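PDB 6FPC: Pro-Pro endopeptidase from Paenibacillus alvei, which cleaves peptide bonds between two prolines as a zinc-dependent secreted endopeptidase, cutting a cell surface protein and so possibly regulating bacterial adhesion. Local coordinates for residues D8-L13 and S36-L41; I55-E58 and L64-V67; V90-G95 and L106-H111; S140-G145 and R171-D176; T154-E159 and P179-F184. All coordinates share one frame; numbering follows the deposited sequence.

How the interactions relate
Interactions 1, 3 and 5 are buried, whereas interaction 4 lies at the surface and interaction 2 is partly buried, within the loop between strands 47-51 and 84-86. Interactions 1 and 3 both involve elements of the mixed sheet and are made by apolar packing, with no hydrogen bond between their segments. Interaction 5 adds a short hydroxyl bond to its packing; interactions 2 and 4 each depend on a lysine ammonium group, held by an amide and water in one and by a carboxylate in the other. Interactions 3 and 5 share one cadmium ion and its water. Interactions 4 and 5, their centres 9 Å apart, join the same helical region, and interaction 2 touches interaction 3 through I55.

Interaction 1 (D8-L13 and S36-L41); sequences DKLVVL and SILDAL
L41, whose CB packs against L10, supplies the shortest polar bond here, a helical one: L41 N donates to I37 O over 3.0 Å. With the preceding bond, A40 N to S36 O at 3.1 Å, it marks 36-41 as regular helix, and no hydrogen bond passes from there to 8-13. The contact is made by apolar side chains, and on the 8-13 side all of it comes from L10. The two methyls of this leucine divide the work. CD2 lies 3.7 Å from CD2 of L38, methyl against methyl. The L10 and L38 side chains meet at about a right angle, and the same L10 CD2 also touches the base of its partner, 4.0 Å from L38 CB, and lies against the backbone carbonyl, 3.7 Å from L38 O. CD1 takes the next turn of the helix, 4.2 Å from L41 CB, a looser approach. L10 gets there because its chi1 of -178°, with CG trans to the backbone N, carries the branch from the end of the short helix 7-10 to helix 35-43. K9 and D39 carry opposite charges, but K9 NZ and D39 OD2 are 6.6 Å apart, which leaves at most a weak long-range attraction. I6 and I33 pack on L38, Y42 on L10, and T113 and V117 of the metal-site helix 108-121 on L41. The contact packs the end of helix 7-10, just before strand 11-12, against helix 35-43, part of the connection from strand 11-12 to the adjacent parallel strand 47-51, a beta-alpha-beta crossover.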
# COMPACT_ATOMS: atom_id res chain seq x y z
N ASP A 8 1.54 14.34 -10.77
CA ASP A 8 2.68 15.19 -11.11
C ASP A 8 3.15 15.99 -9.88
O ASP A 8 4.31 16.35 -9.81
CB ASP A 8 2.31 16.15 -12.26
CG ASP A 8 1.97 15.46 -13.57
OD1 ASP A 8 2.21 14.24 -13.69
OD2 ASP A 8 1.48 16.15 -14.49
N LYS A 9 2.26 16.25 -8.90
CA LYS A 9 2.67 16.95 -7.68
C LYS A 9 2.70 16.02 -6.45
O LYS A 9 3.55 16.21 -5.57
CB LYS A 9 1.86 18.22 -7.42
CG LYS A 9 0.37 18.04 -7.28
CD LYS A 9 -0.30 19.40 -7.10
CE LYS A 9 -1.74 19.23 -6.72
NZ LYS A 9 -2.47 20.52 -6.71
N LEU A 10 1.81 15.01 -6.40
CA LEU A 10 1.71 14.03 -5.31
C LEU A 10 2.90 13.03 -5.32
O LEU A 10 3.42 12.68 -4.25
CB LEU A 10 0.36 13.29 -5.39
CG LEU A 10 0.02 12.24 -4.33
CD1 LEU A 10 -0.23 12.87 -2.96
CD2 LEU A 10 -1.24 11.48 -4.70
N VAL A 11 3.30 12.57 -6.52
CA VAL A 11 4.42 11.64 -6.66
C VAL A 11 5.72 12.42 -6.72
O VAL A 11 5.87 13.28 -7.60
CB VAL A 11 4.27 10.64 -7.85
CG1 VAL A 11 5.55 9.81 -8.06
CG2 VAL A 11 3.06 9.74 -7.64
N VAL A 12 6.63 12.17 -5.78
CA VAL A 12 7.92 12.84 -5.74
C VAL A 12 9.01 11.85 -6.20
O VAL A 12 9.24 10.84 -5.55
CB VAL A 12 8.22 13.51 -4.37
CG1 VAL A 12 9.59 14.19 -4.37
CG2 VAL A 12 7.13 14.53 -4.02
N LEU A 13 9.61 12.12 -7.36
CA LEU A 13 10.66 11.28 -7.94
C LEU A 13 12.01 11.72 -7.36
O LEU A 13 12.10 12.86 -6.89
CB LEU A 13 10.65 11.36 -9.49
CG LEU A 13 9.37 10.86 -10.19
CD1 LEU A 13 9.43 11.07 -11.66
CD2 LEU A 13 9.08 9.39 -9.90
N SER A 36 -10.17 11.67 -7.03
CA SER A 36 -10.72 12.31 -5.83
C SER A 36 -9.99 11.91 -4.54
O SER A 36 -9.73 12.75 -3.69
CB SER A 36 -12.21 12.02 -5.69
OG SER A 36 -12.47 10.64 -5.88
N ILE A 37 -9.60 10.63 -4.45
CA ILE A 37 -8.86 10.06 -3.32
C ILE A 37 -7.41 10.58 -3.38
O ILE A 37 -6.86 10.93 -2.34
CB ILE A 37 -8.92 8.50 -3.39
CG1 ILE A 37 -10.36 7.95 -3.12
CG2 ILE A 37 -7.86 7.84 -2.52
CD1 ILE A 37 -10.86 7.89 -1.73
N LEU A 38 -6.80 10.63 -4.58
CA LEU A 38 -5.43 11.15 -4.74
C LEU A 38 -5.37 12.64 -4.35
O LEU A 38 -4.45 13.06 -3.63
CB LEU A 38 -4.90 10.91 -6.16
CG LEU A 38 -4.70 9.44 -6.58
CD1 LEU A 38 -4.52 9.31 -8.10
CD2 LEU A 38 -3.52 8.80 -5.84
N ASP A 39 -6.39 13.42 -4.75
CA ASP A 39 -6.53 14.85 -4.43
C ASP A 39 -6.58 15.05 -2.92
O ASP A 39 -5.83 15.87 -2.36
CB ASP A 39 -7.81 15.43 -5.08
CG ASP A 39 -7.75 15.63 -6.59
OD1 ASP A 39 -8.80 15.98 -7.18
OD2 ASP A 39 -6.66 15.44 -7.18
N ALA A 40 -7.42 14.25 -2.25
CA ALA A 40 -7.59 14.26 -0.80
C ALA A 40 -6.27 13.91 -0.11
O ALA A 40 -5.91 14.59 0.85
CB ALA A 40 -8.68 13.28 -0.40
N LEU A 41 -5.51 12.92 -0.63
CA LEU A 41 -4.19 12.58 -0.07
C LEU A 41 -3.26 13.79 -0.08
O LEU A 41 -2.65 14.11 0.94
CB LEU A 41 -3.54 11.44 -0.86
CG LEU A 41 -3.91 10.04 -0.47
CD1 LEU A 41 -3.26 9.07 -1.44
CD2 LEU A 41 -3.50 9.72 0.99

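Interaction 2 (I55-E58 and L64-V67); sequences ITNE and LKGV
The amide of N57 is the flat group of this contact, and K65 NZ meets its oxygen in the carbonyl plane: the K65 NZ to N57 OD1 hydrogen bond is 2.9 Å long, with a C=O...N angle of 146°. The lysine runs across T56 to get there, its CG 3.8 Å from T56 CB. A final bend, chi4 -76°, then turns NZ back to the amide. Water 1 closes a second link, accepting from K65 NZ at 2.8 Å and lying 2.9 Å from T56 OG1. The ammonium group is thereby held by an amide oxygen and a water together. Away from the ammonium group, T56 CG2 rests 3.8 Å from L64 CB, the two side chains at roughly right angles. L64 to V67 form a type II beta turn, closed by V67 N to L64 O at 3.0 Å, with G66 at the positive phi such a turn needs. Both segments belong to the long connection between strands 47-51 and 84-86. W79 packs on T56 and L64, D80 accepts from G66 N, E58 leans on K49 and T51 of strand 47-51, and I55 touches strand 89-93.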
# COMPACT_ATOMS: atom_id res chain seq x y z
N ILE A 55 14.50 2.75 1.23
CA ILE A 55 13.59 3.80 1.71
C ILE A 55 14.19 4.60 2.86
O ILE A 55 13.91 5.79 2.99
CB ILE A 55 12.17 3.27 2.04
CG1 ILE A 55 12.16 2.32 3.26
CG2 ILE A 55 11.54 2.64 0.80
CD1 ILE A 55 10.72 1.94 3.75
N THR A 56 15.08 3.95 3.65
CA THR A 56 15.73 4.57 4.79
C THR A 56 16.76 5.61 4.34
O THR A 56 17.16 6.41 5.17
CB THR A 56 16.29 3.54 5.78
OG1 THR A 56 17.06 2.56 5.08
CG2 THR A 56 15.17 2.86 6.65
N ASN A 57 17.13 5.67 3.03
CA ASN A 57 18.04 6.70 2.50
C ASN A 57 17.31 8.04 2.41
O ASN A 57 17.99 9.06 2.30
CB ASN A 57 18.63 6.33 1.12
CG ASN A 57 19.63 5.20 1.12
OD1 ASN A 57 20.19 4.82 2.15
ND2 ASN A 57 19.89 4.67 -0.06
N GLU A 58 15.95 8.04 2.48
CA GLU A 58 15.18 9.29 2.48
C GLU A 58 15.43 10.00 3.80
O GLU A 58 15.30 9.34 4.84
CB GLU A 58 13.67 9.05 2.30
CG GLU A 58 13.26 8.69 0.89
CD GLU A 58 13.64 9.70 -0.17
OE1 GLU A 58 13.29 10.90 -0.01
OE2 GLU A 58 14.30 9.31 -1.16
N LEU A 64 15.07 5.32 10.94
CA LEU A 64 14.75 3.88 11.01
C LEU A 64 15.97 2.98 10.71
O LEU A 64 15.87 1.75 10.87
CB LEU A 64 13.60 3.55 10.05
CG LEU A 64 12.28 4.23 10.35
CD1 LEU A 64 11.33 4.07 9.17
CD2 LEU A 64 11.69 3.70 11.65
N LYS A 65 17.07 3.56 10.26
CA LYS A 65 18.28 2.80 9.94
C LYS A 65 18.72 1.94 11.11
O LYS A 65 18.78 2.43 12.23
CB LYS A 65 19.43 3.70 9.47
CG LYS A 65 19.25 4.13 8.02
CD LYS A 65 20.42 4.98 7.51
CE LYS A 65 20.07 5.68 6.22
NZ LYS A 65 20.10 4.77 5.05
N GLY A 66 18.88 0.65 10.85
CA GLY A 66 19.34 -0.32 11.84
C GLY A 66 18.35 -0.67 12.92
O GLY A 66 18.73 -1.25 13.93
N VAL A 67 17.06 -0.31 12.75
CA VAL A 67 16.02 -0.60 13.72
C VAL A 67 15.22 -1.81 13.22
O VAL A 67 14.89 -1.89 12.03
CB VAL A 67 15.13 0.65 13.95
CG1 VAL A 67 13.94 0.33 14.86
CG2 VAL A 67 15.97 1.79 14.53
O HOH W 1 19.93 2.03 4.69

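Interaction 3 (V90-G95 and L106-H111); sequences VAVRIG and LNLEIH. With CD (cadmium ion), chain F.
V92 of strand 89-93 and E109 in the first turn of helix 108-121 bring their CA atoms to 6.0 Å, and no hydrogen bond joins the two segments. V92 uses both branches: V92 CG1 sits 3.6 Å from L108 CD2, the two side chains lying alongside and pointing opposite ways. V92 CG2 lies 3.8 Å from E109 CA, directly against the helix backbone. The glutamate's polar end turns elsewhere, since OE1 is bonded to S97 and OE2 forms a salt bridge with R29. N107 caps the helix: its OD1 takes I110 N at 2.9 Å, in the carbonyl plane. Its ND2 donates to E109 OE2 at 3.0 Å from above the carboxylate plane, which ties cap and first turn together. Two residues on from E109, H111 NE2 binds cadmium at 2.2 Å, with water 2 in the plane of the imidazole ring. V92 thus packs the sheet against the beginning of the helix that carries the HExxH zinc-binding motif, in which H111 and H115 are metal ligands and E112 is the predicted proton acceptor.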
# COMPACT_ATOMS: atom_id res chain seq x y z
N VAL A 90 4.46 8.25 1.84
CA VAL A 90 4.35 6.88 1.34
C VAL A 90 5.67 6.69 0.60
O VAL A 90 5.95 7.45 -0.31
CB VAL A 90 3.10 6.66 0.44
CG1 VAL A 90 3.08 5.25 -0.15
CG2 VAL A 90 1.82 6.95 1.21
N ALA A 91 6.54 5.81 1.07
CA ALA A 91 7.84 5.65 0.42
C ALA A 91 7.89 4.26 -0.15
O ALA A 91 7.57 3.31 0.56
CB ALA A 91 8.95 5.86 1.42
N VAL A 92 8.20 4.14 -1.46
CA VAL A 92 8.22 2.84 -2.17
C VAL A 92 9.48 2.76 -3.04
O VAL A 92 9.74 3.65 -3.85
CB VAL A 92 6.92 2.63 -3.01
CG1 VAL A 92 6.95 1.30 -3.78
CG2 VAL A 92 5.66 2.70 -2.15
N ARG A 93 10.25 1.69 -2.91
CA ARG A 93 11.47 1.53 -3.68
C ARG A 93 11.17 1.15 -5.14
O ARG A 93 10.42 0.20 -5.40
CB ARG A 93 12.38 0.49 -3.00
CG ARG A 93 13.78 0.56 -3.51
CD ARG A 93 14.74 -0.36 -2.81
NE ARG A 93 16.06 -0.19 -3.43
CZ ARG A 93 17.20 -0.60 -2.90
NH1 ARG A 93 17.21 -1.21 -1.72
NH2 ARG A 93 18.35 -0.39 -3.53
N ILE A 94 11.79 1.88 -6.08
CA ILE A 94 11.65 1.69 -7.53
C ILE A 94 12.16 0.31 -7.91
O ILE A 94 13.32 0.01 -7.62
CB ILE A 94 12.41 2.81 -8.32
CG1 ILE A 94 11.76 4.19 -8.07
CG2 ILE A 94 12.46 2.48 -9.82
CD1 ILE A 94 12.64 5.37 -8.39
N GLY A 95 11.32 -0.48 -8.59
CA GLY A 95 11.65 -1.84 -9.02
C GLY A 95 11.14 -2.94 -8.11
O GLY A 95 11.27 -4.13 -8.42
N LEU A 106 0.29 -7.73 -3.94
CA LEU A 106 0.05 -7.74 -5.38
C LEU A 106 0.79 -6.55 -6.02
O LEU A 106 1.35 -6.68 -7.12
CB LEU A 106 -1.47 -7.62 -5.62
CG LEU A 106 -1.94 -7.38 -7.06
CD1 LEU A 106 -1.57 -8.56 -7.96
CD2 LEU A 106 -3.46 -7.16 -7.09
N ASN A 107 0.83 -5.42 -5.32
CA ASN A 107 1.47 -4.22 -5.83
C ASN A 107 1.85 -3.31 -4.68
O ASN A 107 0.98 -2.76 -4.01
CB ASN A 107 0.57 -3.48 -6.82
CG ASN A 107 1.25 -2.24 -7.36
OD1 ASN A 107 1.05 -1.13 -6.86
ND2 ASN A 107 2.12 -2.39 -8.34
N LEU A 108 3.15 -3.14 -4.49
CA LEU A 108 3.66 -2.39 -3.36
C LEU A 108 3.15 -0.95 -3.27
O LEU A 108 2.63 -0.57 -2.21
CB LEU A 108 5.20 -2.44 -3.32
CG LEU A 108 5.87 -1.86 -2.07
CD1 LEU A 108 5.42 -2.60 -0.79
CD2 LEU A 108 7.37 -1.95 -2.21
N GLU A 109 3.26 -0.16 -4.34
CA GLU A 109 2.85 1.25 -4.30
C GLU A 109 1.36 1.43 -4.05
O GLU A 109 1.00 2.32 -3.27
CB GLU A 109 3.32 2.06 -5.53
CG GLU A 109 2.82 1.58 -6.89
CD GLU A 109 3.65 0.50 -7.56
OE1 GLU A 109 4.46 -0.15 -6.86
OE2 GLU A 109 3.46 0.27 -8.78
N ILE A 110 0.49 0.57 -4.63
CA ILE A 110 -0.95 0.71 -4.37
C ILE A 110 -1.24 0.35 -2.92
O ILE A 110 -1.93 1.12 -2.23
CB ILE A 110 -1.84 -0.07 -5.37
CG1 ILE A 110 -1.77 0.60 -6.76
CG2 ILE A 110 -3.29 -0.15 -4.87
CD1 ILE A 110 -2.25 -0.34 -7.92
N HIS A 111 -0.69 -0.80 -2.45
CA HIS A 111 -0.87 -1.30 -1.08
C HIS A 111 -0.49 -0.22 -0.04
O HIS A 111 -1.30 0.12 0.83
CB HIS A 111 -0.03 -2.58 -0.86
CG HIS A 111 -0.13 -3.12 0.54
ND1 HIS A 111 -1.01 -4.13 0.86
CD2 HIS A 111 0.54 -2.76 1.66
CE1 HIS A 111 -0.83 -4.38 2.14
NE2 HIS A 111 0.10 -3.59 2.67
CD CD F . 0.53 -3.22 4.80
O HOH W 2 2.42 -2.58 5.28

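Interaction 4 (S140-G145 and R171-D176); sequences SVKYKG and RSDLKD
K142 and D173 form the salt bridge that carries this contact, with K142 NZ donating to D173 OD2 at 2.8 Å through the syn lone pair of that oxygen. The other carboxylate oxygen takes part less, the bond from K142 NZ to D173 OD1 being weak at 3.2 Å. This is a surface salt bridge between helices, joining the short helix 140-143 to helix 168-177 within the helical region that follows the metal-site helix. Lysine and aspartate reach for each other from their two helices. K142 is extended up to its last bond, where chi4 of -68° folds NZ onto the carboxylate and leaves CE 3.4 Å from D173 OD1. On the other helix a chi1 of 164° swings D173 CG far from its own backbone N, which brings the acid out to meet the lysine. A weak bond from K142 NZ to S177 OG adds a second partner on helix 168-177, and M178 touches the lysine. The backbones stay apart, K142 CA and L174 CA being 9.7 Å distant, so the helices are joined here by the K142 and D173 side chains rather than by close backbone packing. D173 also touches a crystal neighbour, so its exact pose may owe something to the lattice. Further in, L174 packs on L163 and Y164 of helix 153-166, and Y143 lies on E159 and L163 of that same helix. K142 CB stands 3.5 Å above the plane of the Y143 ring, displaced toward its rim.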
# COMPACT_ATOMS: atom_id res chain seq x y z
N SER A 140 -9.79 -14.70 5.78
CA SER A 140 -9.24 -16.06 5.82
C SER A 140 -9.19 -16.78 4.46
O SER A 140 -8.35 -17.65 4.30
CB SER A 140 -10.04 -16.91 6.80
OG SER A 140 -11.42 -16.86 6.48
N VAL A 141 -10.11 -16.45 3.53
CA VAL A 141 -10.26 -17.08 2.20
C VAL A 141 -8.90 -17.23 1.47
O VAL A 141 -8.52 -18.35 1.13
CB VAL A 141 -11.33 -16.37 1.31
CG1 VAL A 141 -11.39 -16.99 -0.09
CG2 VAL A 141 -12.71 -16.41 1.98
N LYS A 142 -8.18 -16.12 1.26
CA LYS A 142 -6.90 -16.13 0.57
C LYS A 142 -5.71 -16.01 1.51
O LYS A 142 -4.59 -16.33 1.10
CB LYS A 142 -6.82 -14.97 -0.42
CG LYS A 142 -7.85 -15.01 -1.54
CD LYS A 142 -7.55 -13.93 -2.58
CE LYS A 142 -8.50 -13.93 -3.75
NZ LYS A 142 -8.35 -15.14 -4.62
N TYR A 143 -5.92 -15.47 2.73
CA TYR A 143 -4.77 -15.13 3.56
C TYR A 143 -4.61 -15.89 4.88
O TYR A 143 -3.73 -15.52 5.65
CB TYR A 143 -4.77 -13.61 3.83
CG TYR A 143 -4.83 -12.82 2.53
CD1 TYR A 143 -3.68 -12.61 1.77
CD2 TYR A 143 -6.05 -12.38 2.01
CE1 TYR A 143 -3.74 -11.96 0.54
CE2 TYR A 143 -6.11 -11.72 0.78
CZ TYR A 143 -4.96 -11.50 0.06
OH TYR A 143 -5.04 -10.88 -1.17
N LYS A 144 -5.40 -16.96 5.13
CA LYS A 144 -5.28 -17.71 6.40
C LYS A 144 -3.84 -18.10 6.71
O LYS A 144 -3.10 -18.51 5.81
CB LYS A 144 -6.21 -18.94 6.45
CG LYS A 144 -5.94 -20.02 5.41
CD LYS A 144 -6.99 -21.15 5.44
N GLY A 145 -3.47 -17.95 7.98
CA GLY A 145 -2.15 -18.31 8.51
C GLY A 145 -1.01 -17.37 8.20
O GLY A 145 0.13 -17.68 8.56
N ARG A 171 -9.93 -7.86 -9.75
CA ARG A 171 -11.27 -7.42 -9.28
C ARG A 171 -12.33 -8.54 -9.41
O ARG A 171 -13.14 -8.74 -8.50
CB ARG A 171 -11.71 -6.16 -10.06
CG ARG A 171 -13.03 -5.55 -9.60
CD ARG A 171 -13.42 -4.36 -10.45
NE ARG A 171 -12.57 -3.19 -10.18
CZ ARG A 171 -12.80 -1.98 -10.68
NH1 ARG A 171 -13.84 -1.75 -11.48
NH2 ARG A 171 -11.98 -0.97 -10.38
N SER A 172 -12.32 -9.27 -10.54
CA SER A 172 -13.25 -10.37 -10.80
C SER A 172 -12.99 -11.50 -9.80
O SER A 172 -13.93 -12.11 -9.27
CB SER A 172 -13.06 -10.88 -12.23
OG SER A 172 -13.57 -9.93 -13.16
N ASP A 173 -11.70 -11.76 -9.55
CA ASP A 173 -11.23 -12.76 -8.59
C ASP A 173 -11.77 -12.40 -7.18
O ASP A 173 -12.37 -13.25 -6.52
CB ASP A 173 -9.71 -12.79 -8.63
CG ASP A 173 -9.04 -13.49 -7.46
OD1 ASP A 173 -8.05 -12.95 -6.94
OD2 ASP A 173 -9.52 -14.59 -7.08
N LEU A 174 -11.60 -11.13 -6.76
CA LEU A 174 -12.12 -10.60 -5.49
C LEU A 174 -13.66 -10.80 -5.39
O LEU A 174 -14.16 -11.32 -4.38
CB LEU A 174 -11.76 -9.10 -5.39
CG LEU A 174 -12.22 -8.36 -4.12
CD1 LEU A 174 -11.46 -8.81 -2.88
CD2 LEU A 174 -12.11 -6.89 -4.28
N LYS A 175 -14.41 -10.40 -6.45
CA LYS A 175 -15.88 -10.51 -6.54
C LYS A 175 -16.35 -11.93 -6.26
O LYS A 175 -17.35 -12.13 -5.57
CB LYS A 175 -16.35 -10.03 -7.93
CG LYS A 175 -17.85 -9.92 -8.11
CD LYS A 175 -18.22 -9.59 -9.56
CE LYS A 175 -19.67 -9.17 -9.69
N ASP A 176 -15.63 -12.92 -6.81
CA ASP A 176 -15.95 -14.32 -6.68
C ASP A 176 -15.57 -14.92 -5.33
O ASP A 176 -16.34 -15.73 -4.80
CB ASP A 176 -15.27 -15.12 -7.81
CG ASP A 176 -15.84 -16.51 -8.00
OD1 ASP A 176 -15.14 -17.49 -7.67
OD2 ASP A 176 -17.00 -16.61 -8.46

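Interaction 5 (T154-E159 and P179-F184); sequences TEYFAE and PLTYEF. With CD (cadmium ion), chain F.
Y156 and T181 are brought together by their first torsions: chi1 of -173° sets the tyrosine CG opposite its backbone N, and chi1 of -50° puts T181 OG1 across from the carbonyl carbon. Their hydroxyls then meet in a short bond, Y156 OH donating to T181 OG1 at 2.6 Å. OG1 lies at the edge of the ring and near its plane, 3.4 Å from Y156 CE2. The methyl follows alongside, T181 CG2 being 3.7 Å from Y156 CE2. A second, apolar touch comes from F157 and F184, whose side chains cross at about a right angle. Only their rims meet, F157 CE1 to F184 CE2 at 4.1 Å, and F131 packs on F184 from helix 129-138. Helix 153-166 also presents E155 to the metal: E155 OE2 binds cadmium at 2.0 Å, while E155 OE1 is a much longer second ligand at 2.7 Å. One turn on, E159 receives H111 ND1 on OE1 and L106 N on OE2, so it holds a first-shell histidine from the second shell. T181 OG1 also bonds to E138 OE2. Since Y156 OH is the donor to OG1, the threonine hydrogen is probably directed to that carboxylate, consistent with a hydrogen-bond relay from tyrosine through threonine to glutamate that links helices 153-166, 179-188 and 129-138.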
# COMPACT_ATOMS: atom_id res chain seq x y z
N THR A 154 -6.51 -3.41 8.94
CA THR A 154 -5.81 -2.40 8.11
C THR A 154 -5.09 -3.06 6.93
O THR A 154 -5.10 -2.53 5.82
CB THR A 154 -4.78 -1.63 8.94
OG1 THR A 154 -3.99 -2.59 9.64
CG2 THR A 154 -5.44 -0.68 9.93
N GLU A 155 -4.50 -4.25 7.16
CA GLU A 155 -3.79 -4.98 6.12
C GLU A 155 -4.78 -5.57 5.10
O GLU A 155 -4.57 -5.46 3.88
CB GLU A 155 -2.82 -6.00 6.77
CG GLU A 155 -1.75 -5.28 7.62
CD GLU A 155 -0.78 -4.42 6.81
OE1 GLU A 155 0.04 -3.71 7.43
OE2 GLU A 155 -0.80 -4.51 5.56
N TYR A 156 -5.89 -6.13 5.61
CA TYR A 156 -6.93 -6.67 4.73
C TYR A 156 -7.52 -5.54 3.87
O TYR A 156 -7.67 -5.72 2.66
CB TYR A 156 -8.02 -7.38 5.53
CG TYR A 156 -9.02 -8.10 4.64
CD1 TYR A 156 -8.60 -9.04 3.70
CD2 TYR A 156 -10.38 -7.78 4.68
CE1 TYR A 156 -9.50 -9.65 2.84
CE2 TYR A 156 -11.29 -8.40 3.82
CZ TYR A 156 -10.84 -9.35 2.92
OH TYR A 156 -11.73 -9.99 2.09
N PHE A 157 -7.72 -4.36 4.48
CA PHE A 157 -8.21 -3.19 3.75
C PHE A 157 -7.25 -2.86 2.60
O PHE A 157 -7.67 -2.84 1.45
CB PHE A 157 -8.41 -1.95 4.66
CG PHE A 157 -8.86 -0.77 3.84
CD1 PHE A 157 -10.20 -0.63 3.47
CD2 PHE A 157 -7.93 0.15 3.34
CE1 PHE A 157 -10.61 0.44 2.67
CE2 PHE A 157 -8.35 1.21 2.50
CZ PHE A 157 -9.69 1.34 2.18
N ALA A 158 -5.97 -2.64 2.91
CA ALA A 158 -4.98 -2.27 1.90
C ALA A 158 -4.82 -3.33 0.78
O ALA A 158 -4.73 -2.98 -0.40
CB ALA A 158 -3.65 -1.98 2.56
N GLU A 159 -4.78 -4.61 1.15
CA GLU A 159 -4.57 -5.66 0.16
C GLU A 159 -5.84 -5.93 -0.69
O GLU A 159 -5.73 -6.05 -1.92
CB GLU A 159 -4.05 -6.93 0.83
CG GLU A 159 -3.37 -7.90 -0.13
CD GLU A 159 -2.30 -7.34 -1.06
OE1 GLU A 159 -1.61 -6.37 -0.70
OE2 GLU A 159 -2.14 -7.89 -2.17
N PRO A 179 -16.99 -11.80 -1.87
CA PRO A 179 -18.08 -10.92 -2.36
C PRO A 179 -18.47 -9.78 -1.43
O PRO A 179 -18.80 -8.69 -1.92
CB PRO A 179 -19.25 -11.89 -2.61
CG PRO A 179 -18.94 -13.07 -1.74
CD PRO A 179 -17.45 -13.20 -1.80
N LEU A 180 -18.44 -9.99 -0.10
CA LEU A 180 -18.79 -8.89 0.80
C LEU A 180 -17.72 -7.78 0.73
O LEU A 180 -18.08 -6.60 0.76
CB LEU A 180 -19.06 -9.33 2.25
CG LEU A 180 -20.21 -10.30 2.46
CD1 LEU A 180 -20.05 -11.03 3.77
CD2 LEU A 180 -21.58 -9.59 2.40
N THR A 181 -16.43 -8.16 0.55
CA THR A 181 -15.32 -7.21 0.45
C THR A 181 -15.43 -6.48 -0.87
O THR A 181 -15.21 -5.27 -0.91
CB THR A 181 -13.95 -7.89 0.62
OG1 THR A 181 -13.97 -8.70 1.78
CG2 THR A 181 -12.80 -6.88 0.78
N TYR A 182 -15.74 -7.22 -1.97
CA TYR A 182 -15.90 -6.62 -3.30
C TYR A 182 -17.01 -5.52 -3.27
O TYR A 182 -16.80 -4.43 -3.80
CB TYR A 182 -16.21 -7.70 -4.35
CG TYR A 182 -16.71 -7.13 -5.67
CD1 TYR A 182 -18.07 -6.96 -5.90
CD2 TYR A 182 -15.82 -6.71 -6.65
CE1 TYR A 182 -18.54 -6.38 -7.08
CE2 TYR A 182 -16.27 -6.15 -7.85
CZ TYR A 182 -17.63 -5.99 -8.06
OH TYR A 182 -18.09 -5.46 -9.23
N GLU A 183 -18.16 -5.82 -2.66
CA GLU A 183 -19.32 -4.92 -2.51
C GLU A 183 -18.92 -3.63 -1.76
O GLU A 183 -19.20 -2.52 -2.22
CB GLU A 183 -20.43 -5.66 -1.76
CG GLU A 183 -21.70 -4.84 -1.58
CD GLU A 183 -22.84 -5.55 -0.88
OE1 GLU A 183 -22.58 -6.26 0.12
OE2 GLU A 183 -24.00 -5.39 -1.33
N PHE A 184 -18.20 -3.79 -0.63
CA PHE A 184 -17.70 -2.68 0.18
C PHE A 184 -16.76 -1.80 -0.66
O PHE A 184 -16.93 -0.58 -0.68
CB PHE A 184 -17.01 -3.22 1.44
CG PHE A 184 -16.39 -2.17 2.33
CD1 PHE A 184 -17.12 -1.62 3.38
CD2 PHE A 184 -15.07 -1.76 2.15
CE1 PHE A 184 -16.54 -0.65 4.22
CE2 PHE A 184 -14.49 -0.80 2.99
CZ PHE A 184 -15.23 -0.26 4.03
CD CD F . 0.53 -3.22 4.80
O HOH W 2 2.42 -2.58 5.28